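Local coordinates for putative lipoprotein (PDB 4Q1Z) that is of unknown function but, as a putative lipoprotein of a gut Bacteroides, is probably anchored at the cell envelope, at residues S118-Q130 with Q200-S214. Numbering follows the deposited sequence.
Sequences SRPEKGGVYFRDQ and QFAANHQLDIYNPQS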
loop_
_atom_site.group_PDB
_atom_site.type_symbol
_atom_site.label_atom_id
_atom_site.label_comp_id
_atom_site.label_asym_id
_atom_site.label_seq_id
_atom_site.Cartn_x
_atom_site.Cartn_y
_atom_site.Cartn_z
ATOM N N SER A 118 -5.921 20.786 -9.355
ATOM C CA SER A 118 -5.003 21.913 -9.477
ATOM C C SER A 118 -5.693 23.080 -10.188
ATOM O O SER A 118 -6.839 22.936 -10.613
ATOM C CB SER A 118 -3.744 21.481 -10.218
ATOM O OG SER A 118 -4.075 20.779 -11.403
ATOM N N ARG A 119 -5.011 24.244 -10.277
ATOM C CA ARG A 119 -5.564 25.433 -10.920
ATOM C C ARG A 119 -4.779 25.834 -12.167
ATOM O O ARG A 119 -3.608 26.212 -12.036
ATOM C CB ARG A 119 -5.581 26.626 -9.949
ATOM C CG ARG A 119 -6.641 26.559 -8.865
ATOM C CD ARG A 119 -6.270 27.479 -7.716
ATOM N NE ARG A 119 -7.149 27.317 -6.558
ATOM C CZ ARG A 119 -8.274 28.004 -6.366
ATOM N NH1 ARG A 119 -8.675 28.904 -7.259
ATOM N NH2 ARG A 119 -9.013 27.786 -5.286
ATOM N N PRO A 120 -5.384 25.828 -13.384
ATOM C CA PRO A 120 -4.639 26.318 -14.553
ATOM C C PRO A 120 -4.532 27.836 -14.499
ATOM O O PRO A 120 -5.421 28.494 -13.940
ATOM C CB PRO A 120 -5.480 25.834 -15.749
ATOM C CG PRO A 120 -6.558 24.967 -15.187
ATOM C CD PRO A 120 -6.748 25.419 -13.774
ATOM N N GLU A 121 -3.427 28.391 -15.041
ATOM C CA GLU A 121 -3.199 29.840 -15.107
ATOM C C GLU A 121 -4.189 30.430 -16.077
ATOM O O GLU A 121 -4.648 31.554 -15.869
ATOM C CB GLU A 121 -1.761 30.183 -15.519
ATOM C CG GLU A 121 -0.840 30.500 -14.345
ATOM C CD GLU A 121 0.627 30.728 -14.677
ATOM O OE1 GLU A 121 0.923 31.512 -15.611
ATOM O OE2 GLU A 121 1.486 30.144 -13.972
ATOM N N LYS A 122 -4.573 29.617 -17.106
ATOM C CA LYS A 122 -5.553 29.928 -18.155
ATOM C C LYS A 122 -6.965 30.100 -17.581
ATOM O O LYS A 122 -7.842 30.600 -18.283
ATOM C CB LYS A 122 -5.560 28.849 -19.262
ATOM C CG LYS A 122 -6.127 27.504 -18.861
ATOM C CD LYS A 122 -6.006 26.475 -19.965
ATOM C CE LYS A 122 -6.803 25.240 -19.627
ATOM N NZ LYS A 122 -6.584 24.151 -20.607
ATOM N N GLY A 123 -7.160 29.685 -16.332
ATOM C CA GLY A 123 -8.428 29.804 -15.635
ATOM C C GLY A 123 -9.085 28.470 -15.370
ATOM O O GLY A 123 -8.647 27.445 -15.902
ATOM N N GLY A 124 -10.159 28.513 -14.574
ATOM C CA GLY A 124 -10.948 27.354 -14.174
ATOM C C GLY A 124 -10.223 26.484 -13.162
ATOM O O GLY A 124 -9.333 26.949 -12.437
ATOM N N VAL A 125 -10.638 25.211 -13.092
ATOM C CA VAL A 125 -10.052 24.199 -12.219
ATOM C C VAL A 125 -9.699 22.995 -13.093
ATOM O O VAL A 125 -10.163 22.910 -14.234
ATOM C CB VAL A 125 -10.973 23.821 -11.003
ATOM C CG1 VAL A 125 -11.382 25.054 -10.197
ATOM C CG2 VAL A 125 -12.199 22.987 -11.408
ATOM N N TYR A 126 -8.869 22.098 -12.574
ATOM C CA TYR A 126 -8.485 20.839 -13.209
ATOM C C TYR A 126 -8.561 19.745 -12.142
ATOM O O TYR A 126 -7.761 19.766 -11.212
ATOM C CB TYR A 126 -7.077 20.914 -13.849
ATOM C CG TYR A 126 -6.762 19.744 -14.766
ATOM C CD1 TYR A 126 -7.333 19.651 -16.033
ATOM C CD2 TYR A 126 -5.873 18.742 -14.378
ATOM C CE1 TYR A 126 -7.050 18.579 -16.881
ATOM C CE2 TYR A 126 -5.595 17.655 -15.213
ATOM C CZ TYR A 126 -6.172 17.590 -16.476
ATOM O OH TYR A 126 -5.888 16.559 -17.347
ATOM N N PHE A 127 -9.555 18.842 -12.229
ATOM C CA PHE A 127 -9.699 17.773 -11.244
ATOM C C PHE A 127 -9.328 16.399 -11.857
ATOM O O PHE A 127 -9.606 15.363 -11.233
ATOM C CB PHE A 127 -11.154 17.749 -10.670
ATOM C CG PHE A 127 -12.252 17.642 -11.707
ATOM C CD1 PHE A 127 -12.387 16.495 -12.491
ATOM C CD2 PHE A 127 -13.100 18.713 -11.953
ATOM C CE1 PHE A 127 -13.349 16.427 -13.495
ATOM C CE2 PHE A 127 -14.052 18.648 -12.972
ATOM C CZ PHE A 127 -14.175 17.506 -13.726
ATOM N N ARG A 128 -8.744 16.375 -13.086
ATOM C CA ARG A 128 -8.475 15.082 -13.763
ATOM C C ARG A 128 -7.047 14.550 -13.568
ATOM O O ARG A 128 -6.726 13.486 -14.101
ATOM C CB ARG A 128 -8.798 15.145 -15.251
ATOM C CG ARG A 128 -10.014 15.975 -15.567
ATOM C CD ARG A 128 -10.330 16.034 -17.037
ATOM N NE ARG A 128 -11.643 16.652 -17.233
ATOM C CZ ARG A 128 -12.785 15.982 -17.171
ATOM N NH1 ARG A 128 -12.778 14.666 -17.012
ATOM N NH2 ARG A 128 -13.942 16.616 -17.303
ATOM N N ASP A 129 -6.217 15.243 -12.765
ATOM C CA ASP A 129 -4.838 14.812 -12.508
ATOM C C ASP A 129 -4.731 13.786 -11.320
ATOM O O ASP A 129 -3.627 13.333 -11.017
ATOM C CB ASP A 129 -3.903 16.029 -12.301
ATOM C CG ASP A 129 -4.391 17.108 -11.347
ATOM O OD1 ASP A 129 -5.427 16.885 -10.662
ATOM O OD2 ASP A 129 -3.691 18.135 -11.211
ATOM N N GLN A 130 -5.872 13.390 -10.711
ATOM C CA GLN A 130 -5.946 12.434 -9.592
ATOM C C GLN A 130 -5.195 11.114 -9.879
ATOM O O GLN A 130 -5.334 10.555 -10.968
ATOM C CB GLN A 130 -7.414 12.090 -9.247
ATOM C CG GLN A 130 -8.229 13.250 -8.698
ATOM C CD GLN A 130 -9.575 12.816 -8.132
ATOM O OE1 GLN A 130 -10.293 11.969 -8.687
ATOM N NE2 GLN A 130 -9.971 13.440 -7.030
ATOM N N GLN A 200 -6.934 8.658 -12.667
ATOM C CA GLN A 200 -8.330 8.860 -13.070
ATOM C C GLN A 200 -8.350 8.905 -14.608
ATOM O O GLN A 200 -9.149 8.224 -15.244
ATOM C CB GLN A 200 -8.885 10.171 -12.459
ATOM C CG GLN A 200 -10.244 10.567 -12.995
ATOM C CD GLN A 200 -10.546 12.041 -12.888
ATOM O OE1 GLN A 200 -10.760 12.715 -13.898
ATOM N NE2 GLN A 200 -10.665 12.560 -11.671
ATOM N N PHE A 201 -7.407 9.684 -15.181
ATOM C CA PHE A 201 -7.198 9.939 -16.602
ATOM C C PHE A 201 -5.704 9.884 -16.846
ATOM O O PHE A 201 -4.996 10.830 -16.514
ATOM C CB PHE A 201 -7.820 11.313 -16.954
ATOM C CG PHE A 201 -7.587 11.886 -18.337
ATOM C CD1 PHE A 201 -7.810 11.117 -19.471
ATOM C CD2 PHE A 201 -7.244 13.224 -18.501
ATOM C CE1 PHE A 201 -7.607 11.656 -20.743
ATOM C CE2 PHE A 201 -7.056 13.764 -19.768
ATOM C CZ PHE A 201 -7.262 12.985 -20.882
ATOM N N ALA A 202 -5.197 8.744 -17.325
ATOM C CA ALA A 202 -3.743 8.573 -17.479
ATOM C C ALA A 202 -3.194 9.301 -18.726
ATOM O O ALA A 202 -2.770 8.657 -19.682
ATOM C CB ALA A 202 -3.380 7.096 -17.500
ATOM N N ALA A 203 -3.145 10.649 -18.671
ATOM C CA ALA A 203 -2.643 11.470 -19.771
ATOM C C ALA A 203 -1.626 12.526 -19.316
ATOM O O ALA A 203 -1.464 12.769 -18.116
ATOM C CB ALA A 203 -3.805 12.160 -20.478
ATOM N N ASN A 204 -0.965 13.182 -20.290
ATOM C CA ASN A 204 -0.057 14.274 -19.978
ATOM C C ASN A 204 -0.867 15.521 -19.625
ATOM O O ASN A 204 -1.235 16.309 -20.497
ATOM C CB ASN A 204 0.926 14.561 -21.099
ATOM C CG ASN A 204 1.968 15.555 -20.660
ATOM O OD1 ASN A 204 1.999 15.984 -19.488
ATOM N ND2 ASN A 204 2.844 15.934 -21.583
ATOM N N HIS A 205 -1.136 15.687 -18.336
ATOM C CA HIS A 205 -1.921 16.798 -17.788
ATOM C C HIS A 205 -1.258 18.150 -18.020
ATOM O O HIS A 205 -1.939 19.169 -17.954
ATOM C CB HIS A 205 -2.137 16.600 -16.280
ATOM C CG HIS A 205 -2.743 15.282 -15.933
ATOM N ND1 HIS A 205 -3.955 14.876 -16.476
ATOM C CD2 HIS A 205 -2.296 14.324 -15.090
ATOM C CE1 HIS A 205 -4.192 13.683 -15.964
ATOM N NE2 HIS A 205 -3.225 13.308 -15.121
ATOM N N GLN A 206 0.054 18.164 -18.283
ATOM C CA GLN A 206 0.808 19.397 -18.463
ATOM C C GLN A 206 0.694 19.960 -19.873
ATOM O O GLN A 206 1.192 21.057 -20.110
ATOM C CB GLN A 206 2.260 19.197 -18.053
ATOM C CG GLN A 206 2.351 18.979 -16.542
ATOM C CD GLN A 206 3.646 18.376 -16.060
ATOM O OE1 GLN A 206 4.453 17.817 -16.824
ATOM N NE2 GLN A 206 3.860 18.461 -14.757
ATOM N N LEU A 207 -0.028 19.277 -20.783
ATOM C CA LEU A 207 -0.286 19.792 -22.134
ATOM C C LEU A 207 -1.154 21.030 -22.038
ATOM O O LEU A 207 -2.001 21.097 -21.147
ATOM C CB LEU A 207 -0.988 18.740 -22.998
ATOM C CG LEU A 207 -0.237 17.457 -23.309
ATOM C CD1 LEU A 207 -1.121 16.505 -24.056
ATOM C CD2 LEU A 207 1.021 17.719 -24.091
ATOM N N ASP A 208 -0.975 21.999 -22.953
ATOM C CA ASP A 208 -1.733 23.256 -22.953
ATOM C C ASP A 208 -3.261 23.039 -22.956
ATOM O O ASP A 208 -3.978 23.856 -22.374
ATOM C CB ASP A 208 -1.309 24.156 -24.118
ATOM C CG ASP A 208 0.116 24.707 -24.028
ATOM O OD1 ASP A 208 0.694 24.711 -22.908
ATOM O OD2 ASP A 208 0.651 25.149 -25.076
ATOM N N ILE A 209 -3.743 21.921 -23.544
ATOM C CA ILE A 209 -5.165 21.556 -23.603
ATOM C C ILE A 209 -5.725 21.143 -22.239
ATOM O O ILE A 209 -6.944 21.150 -22.080
ATOM C CB ILE A 209 -5.438 20.429 -24.627
ATOM C CG1 ILE A 209 -4.531 19.197 -24.391
ATOM C CG2 ILE A 209 -5.360 20.958 -26.067
ATOM C CD1 ILE A 209 -4.878 17.997 -25.228
ATOM N N TYR A 210 -4.856 20.753 -21.279
ATOM C CA TYR A 210 -5.286 20.269 -19.974
ATOM C C TYR A 210 -4.970 21.285 -18.856
ATOM O O TYR A 210 -5.815 22.134 -18.567
ATOM C CB TYR A 210 -4.685 18.871 -19.702
ATOM C CG TYR A 210 -5.140 17.831 -20.707
ATOM C CD1 TYR A 210 -6.457 17.799 -21.161
ATOM C CD2 TYR A 210 -4.249 16.897 -21.228
ATOM C CE1 TYR A 210 -6.876 16.869 -22.110
ATOM C CE2 TYR A 210 -4.666 15.941 -22.160
ATOM C CZ TYR A 210 -5.987 15.923 -22.585
ATOM O OH TYR A 210 -6.436 14.994 -23.487
ATOM N N ASN A 211 -3.789 21.193 -18.222
ATOM C CA ASN A 211 -3.361 22.120 -17.177
ATOM C C ASN A 211 -1.840 22.186 -17.128
ATOM O O ASN A 211 -1.247 21.436 -16.364
ATOM C CB ASN A 211 -3.929 21.737 -15.791
ATOM C CG ASN A 211 -3.535 22.706 -14.699
ATOM O OD1 ASN A 211 -2.856 23.713 -14.922
ATOM N ND2 ASN A 211 -3.914 22.409 -13.487
ATOM N N PRO A 212 -1.172 23.117 -17.840
ATOM C CA PRO A 212 0.309 23.188 -17.752
ATOM C C PRO A 212 0.878 23.325 -16.315
ATOM O O PRO A 212 2.050 23.007 -16.104
ATOM C CB PRO A 212 0.640 24.411 -18.599
ATOM C CG PRO A 212 -0.470 24.503 -19.564
ATOM C CD PRO A 212 -1.693 24.108 -18.807
ATOM N N GLN A 213 0.040 23.732 -15.327
ATOM C CA GLN A 213 0.420 23.903 -13.913
ATOM C C GLN A 213 0.096 22.656 -13.078
ATOM O O GLN A 213 0.226 22.684 -11.845
ATOM C CB GLN A 213 -0.269 25.143 -13.304
ATOM C CG GLN A 213 0.256 26.500 -13.816
ATOM C CD GLN A 213 -0.206 26.850 -15.207
ATOM O OE1 GLN A 213 -1.382 26.736 -15.558
ATOM N NE2 GLN A 213 0.721 27.277 -16.034
ATOM N N SER A 214 -0.304 21.547 -13.731
ATOM C CA SER A 214 -0.551 20.291 -13.012
ATOM C C SER A 214 0.804 19.753 -12.549
ATOM O O SER A 214 1.783 19.929 -13.277
ATOM C CB SER A 214 -1.278 19.287 -13.896
ATOM O OG SER A 214 -1.522 18.092 -13.178
HETATM O O HOH W 1 -2.975 27.104 -17.928
HETATM O O HOH W 2 -5.651 11.145 -13.527
HETATM O O HOH W 3 -2.443 11.246 -13.557
#
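The ring of Y126 lies between N211 CB, which makes a CH-pi contact over one face at 4.0 Å from the ring centroid, and R128 N, which sits toward the rim of the opposite face; at its edge, H205 ND1 and the phenolic OH share a hydrogen bond of 2.7 Å. H205 is itself sandwiched, with A203 O above the centre of one face and D129 CA over the other, 3.6 Å from its centroid, while water 3 bonds to NE2 in the ring plane. With CG anti to the backbone N (chi1 -168°), Y126 reaches across to set its OH near the edge of the F201 ring and beside Y210 CB. A phenylalanine in its place would probably leave H205 ND1 without this partner and its imidazole freer to turn. The contact joins two irregular loops of the DUF4876 protein: 118-130 links the antiparallel strands 108-114 and 131-136, while the loop 200-214 follows strand 195-199, the neighbour of 131-136 in the same mixed sheet. Beside the strand ends, Q200 N donates to Q130 O, and Q200 NE2 reaches Q130 OE1 at 3.1 Å from above the carbonyl plane, while Q130 NE2 is held by Y115 O. Buried D129 OD2 accepts from S118 OG above the carboxylate plane and from S214 OG on its anti lone pair (2.9 Å), with Y114 OH a further partner. At the outer end, Q213 OE1 takes E121 N at 2.7 Å, its amide stacked on the E121 carboxylate with planes 25° apart, and extended K122 brings NZ to the carbonyl oxygens of D208 and Y210.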